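Local structure of HTH-type transcriptional activator AmpR (Citrobacter freundii, 3KOS) at residues Y61-G66 against Y182-L187. The protein regulates transcription of the AmpC beta-lactamase gene as a LysR-type DNA-binding factor, of which this chain is the effector-binding domain. Residues are numbered along the deposited sequence; the frame is centred on the assembly and turned at random.
Sequences YTIRYG and YWITRL
Tyr61, Ile63 and Tyr65 meet Ile184 and Tyr182 where strand 61-66 and residues 182-187 of strand 181-187 pair antiparallel in the mixed sheet of one lobe of the LysR-type, periplasmic-binding-protein-like effector domain. Thr62 and Thr185 exchange two backbone hydrogen bonds, as do Arg64 and Trp183; the shortest runs from Thr185 N to Thr62 O, 2.8 Å. With its CG1 anti to the backbone N (chi1 -173°), the end of the Ile184 side chain leans toward strand 61-66 and sets CD1 over one face of the Tyr61 ring, 3.8 Å from its centroid, a CH-pi contact. Ile63 CG1 packs beside it, 3.9 Å from Ile184 CG1, on the side of the sheet that helix 194-209 covers through Phe199 and Leu203. At the other end the edge of Tyr65 points at the face of Tyr182 in a T-shaped pair, planes 68° apart, with Tyr65 CD2 4.0 Å from Tyr182 CZ. The hydroxyl of Tyr182 is hydrogen-bonded to a bound MES molecule, probably from the crystallisation liquor. On the reverse face Arg64 bends at chi3 (-53°) and lays its guanidinium edge beside Thr185, NH2 3.1 Å from OG1, while Trp70 makes a cation-pi contact with Arg64. Trp183 turns its indole edge to Gly66, and Trp183 NE1 gives Gly66 O a weak, bent hydrogen bond of 3.0 Å. Near Tyr61, a water donates to Thr185 O and also hydrogen-bonds Thr62 OG1, at 2.8 Å.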
# COMPACT_ATOMS: atom_id res chain seq x y z
N TYR A 61 10.68 6.10 16.20
CA TYR A 61 11.44 5.33 15.24
C TYR A 61 10.74 5.30 13.89
O TYR A 61 9.51 5.38 13.82
CB TYR A 61 11.56 3.88 15.70
CG TYR A 61 12.68 3.58 16.67
CD1 TYR A 61 13.96 4.10 16.49
CD2 TYR A 61 12.47 2.72 17.74
CE1 TYR A 61 14.99 3.78 17.37
CE2 TYR A 61 13.49 2.41 18.62
CZ TYR A 61 14.74 2.94 18.43
OH TYR A 61 15.74 2.61 19.32
N THR A 62 11.52 5.13 12.84
CA THR A 62 11.01 4.89 11.49
C THR A 62 11.59 3.57 10.98
O THR A 62 12.80 3.37 11.02
CB THR A 62 11.46 6.00 10.53
OG1 THR A 62 11.03 7.26 11.04
CG2 THR A 62 10.88 5.78 9.13
N ILE A 63 10.74 2.66 10.52
CA ILE A 63 11.27 1.47 9.87
C ILE A 63 11.10 1.70 8.38
O ILE A 63 10.03 2.07 7.94
CB ILE A 63 10.57 0.20 10.34
CG1 ILE A 63 10.93 -0.06 11.82
CG2 ILE A 63 11.00 -0.97 9.45
CD1 ILE A 63 10.21 -1.25 12.44
N ARG A 64 12.19 1.53 7.64
CA ARG A 64 12.22 1.95 6.25
C ARG A 64 13.13 1.08 5.40
O ARG A 64 13.97 0.32 5.92
CB ARG A 64 12.72 3.40 6.18
CG ARG A 64 14.16 3.56 6.59
CD ARG A 64 14.39 4.93 7.22
NE ARG A 64 13.93 6.01 6.35
CZ ARG A 64 13.94 7.29 6.69
NH1 ARG A 64 13.50 8.22 5.84
NH2 ARG A 64 14.38 7.65 7.89
N TYR A 65 12.98 1.20 4.09
CA TYR A 65 13.82 0.50 3.13
C TYR A 65 14.87 1.47 2.61
O TYR A 65 14.54 2.59 2.24
CB TYR A 65 12.96 0.03 1.95
CG TYR A 65 13.71 -0.60 0.79
CD1 TYR A 65 14.17 0.18 -0.26
CD2 TYR A 65 13.91 -1.98 0.73
CE1 TYR A 65 14.84 -0.39 -1.34
CE2 TYR A 65 14.57 -2.56 -0.36
CZ TYR A 65 15.03 -1.75 -1.39
OH TYR A 65 15.68 -2.30 -2.46
N GLY A 66 16.13 1.04 2.58
CA GLY A 66 17.17 1.89 2.05
C GLY A 66 18.57 1.37 2.28
O GLY A 66 18.77 0.17 2.53
N TYR A 182 16.17 -3.43 5.06
CA TYR A 182 15.28 -2.77 6.02
C TYR A 182 16.07 -2.31 7.23
O TYR A 182 16.90 -3.06 7.76
CB TYR A 182 14.09 -3.67 6.40
CG TYR A 182 13.14 -3.85 5.23
CD1 TYR A 182 12.25 -2.84 4.86
CD2 TYR A 182 13.15 -5.02 4.48
CE1 TYR A 182 11.40 -2.98 3.78
CE2 TYR A 182 12.30 -5.18 3.39
CZ TYR A 182 11.42 -4.16 3.04
OH TYR A 182 10.58 -4.30 1.95
N TRP A 183 15.81 -1.08 7.64
CA TRP A 183 16.53 -0.45 8.75
C TRP A 183 15.54 0.17 9.72
O TRP A 183 14.41 0.51 9.35
CB TRP A 183 17.40 0.69 8.23
CG TRP A 183 18.45 0.26 7.27
CD1 TRP A 183 18.30 -0.01 5.94
CD2 TRP A 183 19.84 0.07 7.57
NE1 TRP A 183 19.51 -0.37 5.39
CE2 TRP A 183 20.47 -0.33 6.37
CE3 TRP A 183 20.62 0.19 8.73
CZ2 TRP A 183 21.84 -0.60 6.30
CZ3 TRP A 183 21.97 -0.08 8.66
CH2 TRP A 183 22.57 -0.48 7.45
N ILE A 184 15.96 0.32 10.98
CA ILE A 184 15.20 1.14 11.91
C ILE A 184 16.03 2.40 12.22
O ILE A 184 17.22 2.32 12.48
CB ILE A 184 14.82 0.37 13.20
CG1 ILE A 184 13.89 1.20 14.08
CG2 ILE A 184 16.07 -0.10 13.96
CD1 ILE A 184 13.14 0.39 15.16
N THR A 185 15.40 3.57 12.16
CA THR A 185 16.16 4.81 12.27
C THR A 185 15.55 5.79 13.28
O THR A 185 14.33 5.87 13.43
CB THR A 185 16.34 5.51 10.88
OG1 THR A 185 15.10 6.04 10.41
CG2 THR A 185 16.88 4.52 9.86
N ARG A 186 16.43 6.50 13.97
CA ARG A 186 16.05 7.54 14.92
C ARG A 186 16.72 8.83 14.46
O ARG A 186 17.92 8.83 14.16
CB ARG A 186 16.56 7.17 16.33
CG ARG A 186 16.38 8.23 17.39
CD ARG A 186 17.12 7.86 18.70
NE ARG A 186 18.56 7.68 18.50
CZ ARG A 186 19.45 8.66 18.65
NH1 ARG A 186 19.05 9.87 19.01
NH2 ARG A 186 20.74 8.43 18.45
N LEU A 187 15.97 9.91 14.36
CA LEU A 187 16.61 11.21 14.10
C LEU A 187 17.63 11.42 15.20
O LEU A 187 17.34 11.17 16.37
CB LEU A 187 15.59 12.34 14.13
CG LEU A 187 14.67 12.44 12.91
CD1 LEU A 187 13.77 13.65 13.04
CD2 LEU A 187 15.51 12.51 11.64
O HOH W 1 12.92 8.29 12.90